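Local structure of magnesium transporter MgtE (Enterococcus faecalis, 2OUX) at residues L58-D68 against Y88-Y97; E72-A82 against D103-Q112. The protein probably carries magnesium ions across the cell membrane as a homodimer, and the cytosolic part present here binds magnesium between its N domain and CBS domains. All blocks are in the same frame, centred on the assembly; numbering follows the deposited sequence.

Contact 1. Residues L58-D68 against Y88-Y97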
loop_
_atom_site.group_PDB
_atom_site.type_symbol
_atom_site.label_atom_id
_atom_site.label_comp_id
_atom_site.label_asym_id
_atom_site.label_seq_id
_atom_site.Cartn_x
_atom_site.Cartn_y
_atom_site.Cartn_z
ATOM N N LEU A 58 -9.146 28.165 1.206
ATOM C CA LEU A 58 -9.040 26.861 0.567
ATOM C C LEU A 58 -10.231 26.577 -0.326
ATOM O O LEU A 58 -11.367 26.883 0.021
ATOM C CB LEU A 58 -8.915 25.768 1.626
ATOM C CG LEU A 58 -7.653 25.883 2.482
ATOM C CD1 LEU A 58 -7.732 24.948 3.668
ATOM C CD2 LEU A 58 -6.444 25.579 1.622
ATOM N N SER A 59 -9.952 26.000 -1.487
ATOM C CA SER A 59 -10.990 25.655 -2.441
ATOM C C SER A 59 -11.703 24.399 -1.948
ATOM O O SER A 59 -11.205 23.702 -1.069
ATOM C CB SER A 59 -10.368 25.358 -3.799
ATOM O OG SER A 59 -9.630 24.146 -3.748
ATOM N N PRO A 60 -12.886 24.106 -2.501
ATOM C CA PRO A 60 -13.606 22.907 -2.072
ATOM C C PRO A 60 -12.770 21.649 -2.305
ATOM O O PRO A 60 -12.805 20.723 -1.494
ATOM C CB PRO A 60 -14.867 22.949 -2.926
ATOM C CG PRO A 60 -15.146 24.439 -2.983
ATOM C CD PRO A 60 -13.764 24.988 -3.293
ATOM N N LYS A 61 -12.022 21.615 -3.407
ATOM C CA LYS A 61 -11.170 20.465 -3.695
ATOM C C LYS A 61 -10.137 20.326 -2.594
ATOM O O LYS A 61 -9.967 19.252 -2.026
ATOM C CB LYS A 61 -10.433 20.628 -5.026
ATOM C CG LYS A 61 -11.313 20.572 -6.249
ATOM C CD LYS A 61 -10.474 20.624 -7.523
ATOM C CE LYS A 61 -11.348 20.808 -8.771
ATOM N NZ LYS A 61 -12.364 19.722 -8.955
ATOM N N GLU A 62 -9.444 21.416 -2.295
ATOM C CA GLU A 62 -8.422 21.395 -1.258
ATOM C C GLU A 62 -8.982 21.002 0.115
ATOM O O GLU A 62 -8.348 20.265 0.868
ATOM C CB GLU A 62 -7.733 22.761 -1.185
ATOM C CG GLU A 62 -7.111 23.162 -2.521
ATOM C CD GLU A 62 -6.511 24.558 -2.517
ATOM O OE1 GLU A 62 -7.068 25.431 -1.827
ATOM O OE2 GLU A 62 -5.499 24.785 -3.219
ATOM N N LEU A 63 -10.173 21.482 0.444
ATOM C CA LEU A 63 -10.754 21.139 1.734
ATOM C C LEU A 63 -11.173 19.667 1.740
ATOM O O LEU A 63 -11.120 18.999 2.766
ATOM C CB LEU A 63 -11.960 22.023 2.029
ATOM C CG LEU A 63 -12.324 22.045 3.509
ATOM C CD1 LEU A 63 -11.233 22.759 4.290
ATOM C CD2 LEU A 63 -13.657 22.733 3.695
ATOM N N ALA A 64 -11.578 19.170 0.584
ATOM C CA ALA A 64 -11.987 17.776 0.461
ATOM C C ALA A 64 -10.803 16.823 0.693
ATOM O O ALA A 64 -10.959 15.765 1.296
ATOM C CB ALA A 64 -12.595 17.536 -0.915
ATOM N N ASP A 65 -9.621 17.200 0.219
ATOM C CA ASP A 65 -8.450 16.349 0.403
ATOM C C ASP A 65 -8.237 16.097 1.890
ATOM O O ASP A 65 -7.790 15.024 2.303
ATOM C CB ASP A 65 -7.190 17.018 -0.155
ATOM C CG ASP A 65 -7.206 17.131 -1.653
ATOM O OD1 ASP A 65 -7.636 16.168 -2.315
ATOM O OD2 ASP A 65 -6.771 18.182 -2.169
HETATM N N MSE A 66 -8.545 17.108 2.689
HETATM C CA MSE A 66 -8.367 16.990 4.119
HETATM C C MSE A 66 -9.504 16.196 4.754
HETATM O O MSE A 66 -9.252 15.294 5.556
HETATM C CB MSE A 66 -8.276 18.374 4.767
HETATM C CG MSE A 66 -8.209 18.313 6.286
HETATM SE SE MSE A 66 -8.467 20.022 7.137
HETATM C CE MSE A 66 -10.313 20.298 6.660
ATOM N N PHE A 67 -10.747 16.521 4.404
ATOM C CA PHE A 67 -11.877 15.803 4.980
ATOM C C PHE A 67 -11.808 14.306 4.728
ATOM O O PHE A 67 -12.167 13.521 5.602
ATOM C CB PHE A 67 -13.205 16.375 4.485
ATOM C CG PHE A 67 -13.805 17.371 5.433
ATOM C CD1 PHE A 67 -13.299 18.664 5.514
ATOM C CD2 PHE A 67 -14.819 16.995 6.307
ATOM C CE1 PHE A 67 -13.791 19.566 6.456
ATOM C CE2 PHE A 67 -15.313 17.889 7.249
ATOM C CZ PHE A 67 -14.797 19.178 7.324
ATOM N N ASP A 68 -11.328 13.911 3.551
ATOM C CA ASP A 68 -11.186 12.494 3.234
ATOM C C ASP A 68 -10.625 11.728 4.428
ATOM O O ASP A 68 -10.958 10.572 4.634
ATOM C CB ASP A 68 -10.219 12.268 2.058
ATOM C CG ASP A 68 -10.832 12.578 0.720
ATOM O OD1 ASP A 68 -12.009 12.225 0.511
ATOM O OD2 ASP A 68 -10.123 13.158 -0.130
ATOM N N TYR A 88 -20.865 25.725 -0.828
ATOM C CA TYR A 88 -19.461 25.396 -0.615
ATOM C C TYR A 88 -19.332 23.954 -0.115
ATOM O O TYR A 88 -18.497 23.194 -0.608
ATOM C CB TYR A 88 -18.855 26.363 0.405
ATOM C CG TYR A 88 -17.371 26.192 0.649
ATOM C CD1 TYR A 88 -16.426 26.662 -0.267
ATOM C CD2 TYR A 88 -16.910 25.602 1.817
ATOM C CE1 TYR A 88 -15.057 26.544 -0.015
ATOM C CE2 TYR A 88 -15.553 25.474 2.078
ATOM C CZ TYR A 88 -14.630 25.950 1.167
ATOM O OH TYR A 88 -13.286 25.832 1.452
ATOM N N ALA A 89 -20.160 23.588 0.863
ATOM C CA ALA A 89 -20.144 22.236 1.421
ATOM C C ALA A 89 -20.400 21.199 0.334
ATOM O O ALA A 89 -19.675 20.203 0.220
ATOM C CB ALA A 89 -21.192 22.106 2.534
ATOM N N ALA A 90 -21.428 21.442 -0.472
ATOM C CA ALA A 90 -21.780 20.527 -1.548
ATOM C C ALA A 90 -20.612 20.311 -2.511
ATOM O O ALA A 90 -20.295 19.178 -2.867
ATOM C CB ALA A 90 -23.005 21.052 -2.305
ATOM N N ASP A 91 -19.975 21.395 -2.937
ATOM C CA ASP A 91 -18.848 21.276 -3.855
ATOM C C ASP A 91 -17.718 20.455 -3.240
ATOM O O ASP A 91 -17.012 19.712 -3.934
ATOM C CB ASP A 91 -18.320 22.660 -4.232
ATOM C CG ASP A 91 -19.298 23.444 -5.074
ATOM O OD1 ASP A 91 -20.139 22.801 -5.741
ATOM O OD2 ASP A 91 -19.216 24.696 -5.083
HETATM N N MSE A 92 -17.561 20.599 -1.929
HETATM C CA MSE A 92 -16.526 19.903 -1.186
HETATM C C MSE A 92 -16.860 18.415 -1.074
HETATM O O MSE A 92 -15.967 17.571 -1.158
HETATM C CB MSE A 92 -16.381 20.545 0.199
HETATM C CG MSE A 92 -15.205 20.048 1.020
HETATM SE SE MSE A 92 -15.590 18.420 1.985
HETATM C CE MSE A 92 -15.956 19.195 3.722
ATOM N N LEU A 93 -18.142 18.094 -0.892
ATOM C CA LEU A 93 -18.557 16.699 -0.794
ATOM C C LEU A 93 -18.354 16.036 -2.148
ATOM O O LEU A 93 -17.988 14.863 -2.226
ATOM C CB LEU A 93 -20.031 16.584 -0.383
ATOM C CG LEU A 93 -20.388 16.793 1.094
ATOM C CD1 LEU A 93 -21.880 17.089 1.221
ATOM C CD2 LEU A 93 -20.001 15.559 1.910
ATOM N N ALA A 94 -18.577 16.804 -3.209
ATOM C CA ALA A 94 -18.425 16.305 -4.568
ATOM C C ALA A 94 -16.963 16.086 -4.958
ATOM O O ALA A 94 -16.678 15.428 -5.958
ATOM C CB ALA A 94 -19.078 17.268 -5.551
ATOM N N GLU A 95 -16.039 16.633 -4.175
ATOM C CA GLU A 95 -14.617 16.487 -4.474
ATOM C C GLU A 95 -13.928 15.404 -3.653
ATOM O O GLU A 95 -12.841 14.962 -4.002
ATOM C CB GLU A 95 -13.888 17.819 -4.259
ATOM C CG GLU A 95 -14.188 18.879 -5.300
ATOM C CD GLU A 95 -13.932 18.397 -6.716
ATOM O OE1 GLU A 95 -13.011 17.574 -6.921
ATOM O OE2 GLU A 95 -14.646 18.852 -7.632
HETATM N N MSE A 96 -14.547 14.986 -2.556
HETATM C CA MSE A 96 -13.964 13.951 -1.708
HETATM C C MSE A 96 -14.014 12.632 -2.458
HETATM O O MSE A 96 -14.701 12.515 -3.471
HETATM C CB MSE A 96 -14.772 13.788 -0.411
HETATM C CG MSE A 96 -14.772 14.985 0.532
HETATM SE SE MSE A 96 -16.053 14.817 2.006
HETATM C CE MSE A 96 -15.269 13.314 2.947
ATOM N N TYR A 97 -13.278 11.638 -1.979
ATOM C CA TYR A 97 -13.359 10.327 -2.612
ATOM C C TYR A 97 -14.731 9.801 -2.225
ATOM O O TYR A 97 -15.171 9.956 -1.078
ATOM C CB TYR A 97 -12.260 9.397 -2.104
ATOM C CG TYR A 97 -10.929 9.750 -2.695
ATOM C CD1 TYR A 97 -10.692 9.584 -4.060
ATOM C CD2 TYR A 97 -9.925 10.312 -1.909
ATOM C CE1 TYR A 97 -9.486 9.972 -4.635
ATOM C CE2 TYR A 97 -8.708 10.706 -2.474
ATOM C CZ TYR A 97 -8.500 10.534 -3.837
ATOM O OH TYR A 97 -7.317 10.929 -4.408
#
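In the helical N domain of MgtE, helix 60-67 packs across helix 88-93, with Met92 as a knob in the hole formed by Pro60, Leu63, Ala64 and Phe67. The axes of these short segments come within 8.1 Å of each other and cross at -61°. Residue 92 is a selenomethionine whose CG stands anti to the backbone N (chi1 -172°); bends at the next two torsions then swing the methyl CE over the Phe67 ring. Met92 CE sits 3.3 Å from the centroid of the Phe67 ring, nearly above the centre, a CH-pi contact with the selenium lying obliquely beside it in a Met-aromatic arrangement. Ala64 lets the backbones draw close, its CB resting 3.6 Å from Glu95 CB and also touching Met96 CG.

At the start of helix 60-67, Ser59 and Glu62 make a capping box, and Glu62 has a further salt bridge to Arg28. The Tyr88 side chain reaches to this turn: Pro60 CG packs on CE1 and Leu63 CD2 on CE2, while OH donates to Leu58 O at 2.6 Å, from above the carbonyl plane. On the outer side the Lys61 chain crosses Glu95, and a bend at its last torsion brings NZ above the carboxylate plane in a salt bridge, 2.8 Å from OE2. The far end is closed by Asp68, whose OD1 also accepts from Asn100 ND2; across the contact, Tyr97 N donates to the syn side of Asp68 OD1 at 2.9 Å, with an N-H...O angle of 163°.

Contact 2. Residues E72-A82 against D103-Q112. With MG (magnesium ion), chain G; MG (magnesium ion), chain D.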
loop_
_atom_site.group_PDB
_atom_site.type_symbol
_atom_site.label_atom_id
_atom_site.label_comp_id
_atom_site.label_asym_id
_atom_site.label_seq_id
_atom_site.Cartn_x
_atom_site.Cartn_y
_atom_site.Cartn_z
ATOM N N GLU A 72 -15.142 10.556 10.055
ATOM C CA GLU A 72 -16.536 10.944 9.835
ATOM C C GLU A 72 -17.429 10.705 11.051
ATOM O O GLU A 72 -18.568 11.172 11.096
ATOM C CB GLU A 72 -17.129 10.193 8.637
ATOM C CG GLU A 72 -17.498 8.747 8.927
ATOM C CD GLU A 72 -16.373 7.797 8.630
ATOM O OE1 GLU A 72 -15.220 8.181 8.883
ATOM O OE2 GLU A 72 -16.643 6.673 8.157
ATOM N N ASP A 73 -16.917 9.963 12.023
ATOM C CA ASP A 73 -17.663 9.670 13.236
ATOM C C ASP A 73 -17.317 10.728 14.269
ATOM O O ASP A 73 -17.914 10.786 15.341
ATOM C CB ASP A 73 -17.297 8.279 13.753
ATOM C CG ASP A 73 -17.881 7.169 12.896
ATOM O OD1 ASP A 73 -17.808 7.283 11.654
ATOM O OD2 ASP A 73 -18.409 6.185 13.462
ATOM N N ASN A 74 -16.323 11.542 13.923
ATOM C CA ASN A 74 -15.845 12.656 14.741
ATOM C C ASN A 74 -16.977 13.075 15.669
ATOM O O ASN A 74 -16.837 13.105 16.893
ATOM C CB ASN A 74 -15.512 13.823 13.816
ATOM C CG ASN A 74 -14.766 14.948 14.511
ATOM O OD1 ASN A 74 -13.588 14.819 14.842
ATOM N ND2 ASN A 74 -15.449 16.067 14.724
ATOM N N GLU A 75 -18.093 13.413 15.028
ATOM C CA GLU A 75 -19.346 13.822 15.649
ATOM C C GLU A 75 -19.524 15.321 15.657
ATOM O O GLU A 75 -20.654 15.812 15.795
ATOM C CB GLU A 75 -19.508 13.243 17.059
ATOM C CG GLU A 75 -20.984 13.021 17.415
ATOM C CD GLU A 75 -21.173 12.065 18.568
ATOM O OE1 GLU A 75 -20.615 12.352 19.645
ATOM O OE2 GLU A 75 -21.872 11.038 18.398
ATOM N N ASN A 76 -18.420 16.051 15.496
ATOM C CA ASN A 76 -18.538 17.491 15.442
ATOM C C ASN A 76 -18.818 17.787 13.979
ATOM O O ASN A 76 -18.789 18.951 13.554
ATOM C CB ASN A 76 -17.280 18.238 15.923
ATOM C CG ASN A 76 -17.547 19.733 16.111
ATOM O OD1 ASN A 76 -18.341 20.130 16.970
ATOM N ND2 ASN A 76 -16.916 20.562 15.286
HETATM N N MSE A 77 -19.107 16.725 13.212
HETATM C CA MSE A 77 -19.440 16.907 11.802
HETATM C C MSE A 77 -20.760 17.623 11.946
HETATM O O MSE A 77 -20.944 18.376 12.899
HETATM C CB MSE A 77 -19.642 15.580 11.038
HETATM C CG MSE A 77 -18.397 14.695 10.864
HETATM SE SE MSE A 77 -17.019 15.381 9.677
HETATM C CE MSE A 77 -15.588 15.377 10.961
ATOM N N LYS A 78 -21.692 17.386 11.039
ATOM C CA LYS A 78 -22.971 18.070 11.140
ATOM C C LYS A 78 -22.748 19.588 11.138
ATOM O O LYS A 78 -23.062 20.265 10.154
ATOM C CB LYS A 78 -23.698 17.648 12.425
ATOM C CG LYS A 78 -24.239 16.223 12.404
ATOM C CD LYS A 78 -25.091 15.913 13.634
ATOM C CE LYS A 78 -25.600 14.478 13.588
ATOM N NZ LYS A 78 -26.400 14.118 14.788
ATOM N N ASP A 79 -22.212 20.124 12.236
ATOM C CA ASP A 79 -21.959 21.557 12.300
ATOM C C ASP A 79 -20.725 22.032 11.529
ATOM O O ASP A 79 -20.663 23.210 11.168
ATOM C CB ASP A 79 -21.909 22.074 13.748
ATOM C CG ASP A 79 -21.473 21.026 14.739
ATOM O OD1 ASP A 79 -20.475 20.333 14.472
ATOM O OD2 ASP A 79 -22.128 20.914 15.799
ATOM N N TYR A 80 -19.739 21.163 11.276
ATOM C CA TYR A 80 -18.596 21.614 10.473
ATOM C C TYR A 80 -19.234 21.994 9.149
ATOM O O TYR A 80 -19.000 23.072 8.606
ATOM C CB TYR A 80 -17.582 20.503 10.186
ATOM C CG TYR A 80 -16.563 20.233 11.269
ATOM C CD1 TYR A 80 -15.997 21.273 12.008
ATOM C CD2 TYR A 80 -16.133 18.929 11.529
ATOM C CE1 TYR A 80 -15.026 21.020 12.978
ATOM C CE2 TYR A 80 -15.162 18.667 12.494
ATOM C CZ TYR A 80 -14.616 19.713 13.214
ATOM O OH TYR A 80 -13.656 19.450 14.162
ATOM N N LEU A 81 -20.063 21.087 8.643
ATOM C CA LEU A 81 -20.747 21.304 7.382
ATOM C C LEU A 81 -21.792 22.416 7.469
ATOM O O LEU A 81 -21.955 23.193 6.529
ATOM C CB LEU A 81 -21.415 20.008 6.915
ATOM C CG LEU A 81 -20.543 18.760 6.745
ATOM C CD1 LEU A 81 -21.151 17.906 5.634
ATOM C CD2 LEU A 81 -19.111 19.134 6.378
ATOM N N ALA A 82 -22.496 22.485 8.595
ATOM C CA ALA A 82 -23.525 23.499 8.794
ATOM C C ALA A 82 -22.954 24.911 8.696
ATOM O O ALA A 82 -23.509 25.757 7.995
ATOM C CB ALA A 82 -24.194 23.303 10.139
ATOM N N ASP A 103 -19.782 8.081 3.486
ATOM C CA ASP A 103 -19.711 7.962 4.936
ATOM C C ASP A 103 -20.138 9.249 5.631
ATOM O O ASP A 103 -20.913 9.217 6.590
ATOM C CB ASP A 103 -18.294 7.582 5.391
ATOM C CG ASP A 103 -17.934 6.160 5.030
ATOM O OD1 ASP A 103 -18.779 5.512 4.394
ATOM O OD2 ASP A 103 -16.814 5.700 5.368
ATOM N N LEU A 104 -19.622 10.379 5.159
ATOM C CA LEU A 104 -19.957 11.665 5.750
ATOM C C LEU A 104 -21.479 11.807 5.725
ATOM O O LEU A 104 -22.112 12.025 6.757
ATOM C CB LEU A 104 -19.313 12.796 4.946
ATOM C CG LEU A 104 -19.157 14.188 5.572
ATOM C CD1 LEU A 104 -20.422 14.575 6.308
ATOM C CD2 LEU A 104 -17.979 14.190 6.530
ATOM N N LEU A 105 -22.061 11.669 4.542
ATOM C CA LEU A 105 -23.502 11.790 4.385
ATOM C C LEU A 105 -24.300 10.902 5.335
ATOM O O LEU A 105 -25.257 11.363 5.959
ATOM C CB LEU A 105 -23.884 11.501 2.941
ATOM C CG LEU A 105 -23.292 12.559 2.007
ATOM C CD1 LEU A 105 -23.643 12.241 0.570
ATOM C CD2 LEU A 105 -23.833 13.933 2.393
ATOM N N ASN A 106 -23.908 9.640 5.465
ATOM C CA ASN A 106 -24.617 8.734 6.361
ATOM C C ASN A 106 -24.481 9.128 7.825
ATOM O O ASN A 106 -25.130 8.544 8.691
ATOM C CB ASN A 106 -24.138 7.296 6.163
ATOM C CG ASN A 106 -24.485 6.765 4.797
ATOM O OD1 ASN A 106 -25.580 6.989 4.304
ATOM N ND2 ASN A 106 -23.554 6.058 4.176
HETATM N N MSE A 107 -23.645 10.124 8.102
HETATM C CA MSE A 107 -23.449 10.590 9.469
HETATM C C MSE A 107 -24.317 11.802 9.771
HETATM O O MSE A 107 -24.800 11.967 10.887
HETATM C CB MSE A 107 -21.981 10.939 9.710
HETATM C CG MSE A 107 -21.099 9.723 9.897
HETATM SE SE MSE A 107 -21.557 8.698 11.486
HETATM C CE MSE A 107 -22.967 7.576 10.760
ATOM N N LEU A 108 -24.513 12.649 8.772
ATOM C CA LEU A 108 -25.332 13.838 8.944
ATOM C C LEU A 108 -26.771 13.404 9.178
ATOM O O LEU A 108 -27.137 12.265 8.884
ATOM C CB LEU A 108 -25.265 14.709 7.693
ATOM C CG LEU A 108 -23.874 15.122 7.209
ATOM C CD1 LEU A 108 -24.007 15.900 5.911
ATOM C CD2 LEU A 108 -23.175 15.952 8.277
ATOM N N ASP A 109 -27.580 14.314 9.715
ATOM C CA ASP A 109 -28.988 14.034 9.971
ATOM C C ASP A 109 -29.674 13.781 8.632
ATOM O O ASP A 109 -29.257 14.315 7.606
ATOM C CB ASP A 109 -29.628 15.226 10.693
ATOM C CG ASP A 109 -29.105 15.396 12.114
ATOM O OD1 ASP A 109 -29.344 16.459 12.722
ATOM O OD2 ASP A 109 -28.459 14.456 12.629
ATOM N N LYS A 110 -30.721 12.965 8.641
ATOM C CA LYS A 110 -31.436 12.641 7.411
ATOM C C LYS A 110 -31.776 13.863 6.556
ATOM O O LYS A 110 -31.865 13.753 5.332
ATOM C CB LYS A 110 -32.712 11.856 7.734
ATOM C CG LYS A 110 -32.460 10.543 8.480
ATOM C CD LYS A 110 -31.502 9.612 7.722
ATOM C CE LYS A 110 -32.073 9.148 6.381
ATOM N NZ LYS A 110 -31.151 8.218 5.661
ATOM N N SER A 111 -31.955 15.018 7.197
ATOM C CA SER A 111 -32.278 16.258 6.486
ATOM C C SER A 111 -31.087 16.820 5.713
ATOM O O SER A 111 -31.173 17.035 4.501
ATOM C CB SER A 111 -32.786 17.323 7.463
ATOM O OG SER A 111 -34.041 16.963 8.006
ATOM N N GLN A 112 -29.983 17.065 6.418
ATOM C CA GLN A 112 -28.776 17.599 5.788
ATOM C C GLN A 112 -28.391 16.760 4.575
ATOM O O GLN A 112 -28.147 17.290 3.492
ATOM C CB GLN A 112 -27.604 17.625 6.783
ATOM C CG GLN A 112 -27.628 18.783 7.781
ATOM C CD GLN A 112 -26.332 18.905 8.587
ATOM O OE1 GLN A 112 -26.021 18.056 9.429
ATOM N NE2 GLN A 112 -25.568 19.965 8.324
HETATM MG MG MG G . -13.654 7.629 7.448
HETATM MG MG MG D . -18.561 3.498 3.438
HETATM O O HOH W 1 -14.362 5.516 8.195
HETATM O O HOH W 2 -16.342 3.501 3.843
HETATM O O HOH W 3 -20.879 2.898 3.558
HETATM O O HOH W 4 -18.817 2.604 5.352
HETATM O O HOH W 5 -18.497 4.486 1.589
#
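The backbone of 72-82 runs as an irregular loop into helix 79-82 and comes closest to 103-112 at two points, where the CA atoms of Glu72 and Leu104 lie 5.4 Å apart and those of Lys78 and Leu108 5.3 Å. Near the second, Gln112 NE2 donates to Lys78 O at 3.1 Å, almost straight (170°) and in its own amide plane. That carbonyl also accepts from Ala82 N. The extended Lys78 chain carries NZ across Asp109 to a salt bridge with its OD2, whose hydrogen bond is weak. Beside these, Leu81 CD1 meets CD1 of both Leu104 and Leu108, and Met77 SE lies 3.5 Å from Leu104 CD2.

At the other end, Glu72 OE2 and Asp103 OD2 approach to 3.0 Å, the carboxylate planes within 19° of parallel but offset. Two magnesium ions probably offset this repulsion: Glu72 OE1 and Asp103 OD1 each bind one at 2.2 Å. Glu72 CG lies between backbone N and carbonyl carbon (chi1 77°), and a bend at chi2 turns the carboxylate to its ion and Asp103. Glu72 OE2 and Asp103 OD2 accept from metal-bound waters. Ala141 O joins Asp103 on its ion, an acidic magnesium site linking the N domain to the CBS region.

From the N terminus the order is 58-68, 72-82, 88-97, 103-112, so the two contacts cross rather than nest. Contact 1 closes a loop over the 19 residues between its segments, helix 79-83 among them; contact 2 closes one over 20 residues that include all of helix 86-93. Each loop thus contains a segment of the other contact. The two meet directly where Phe67 CE2 packs 3.9 Å from Met77 SE, and where Leu93 lies against Leu104 and Leu105. Together they tie helices 60-67, 79-83, 86-93 and 98-107 of the N domain into one bundle, with the acidic end of contact 2 at bound magnesium.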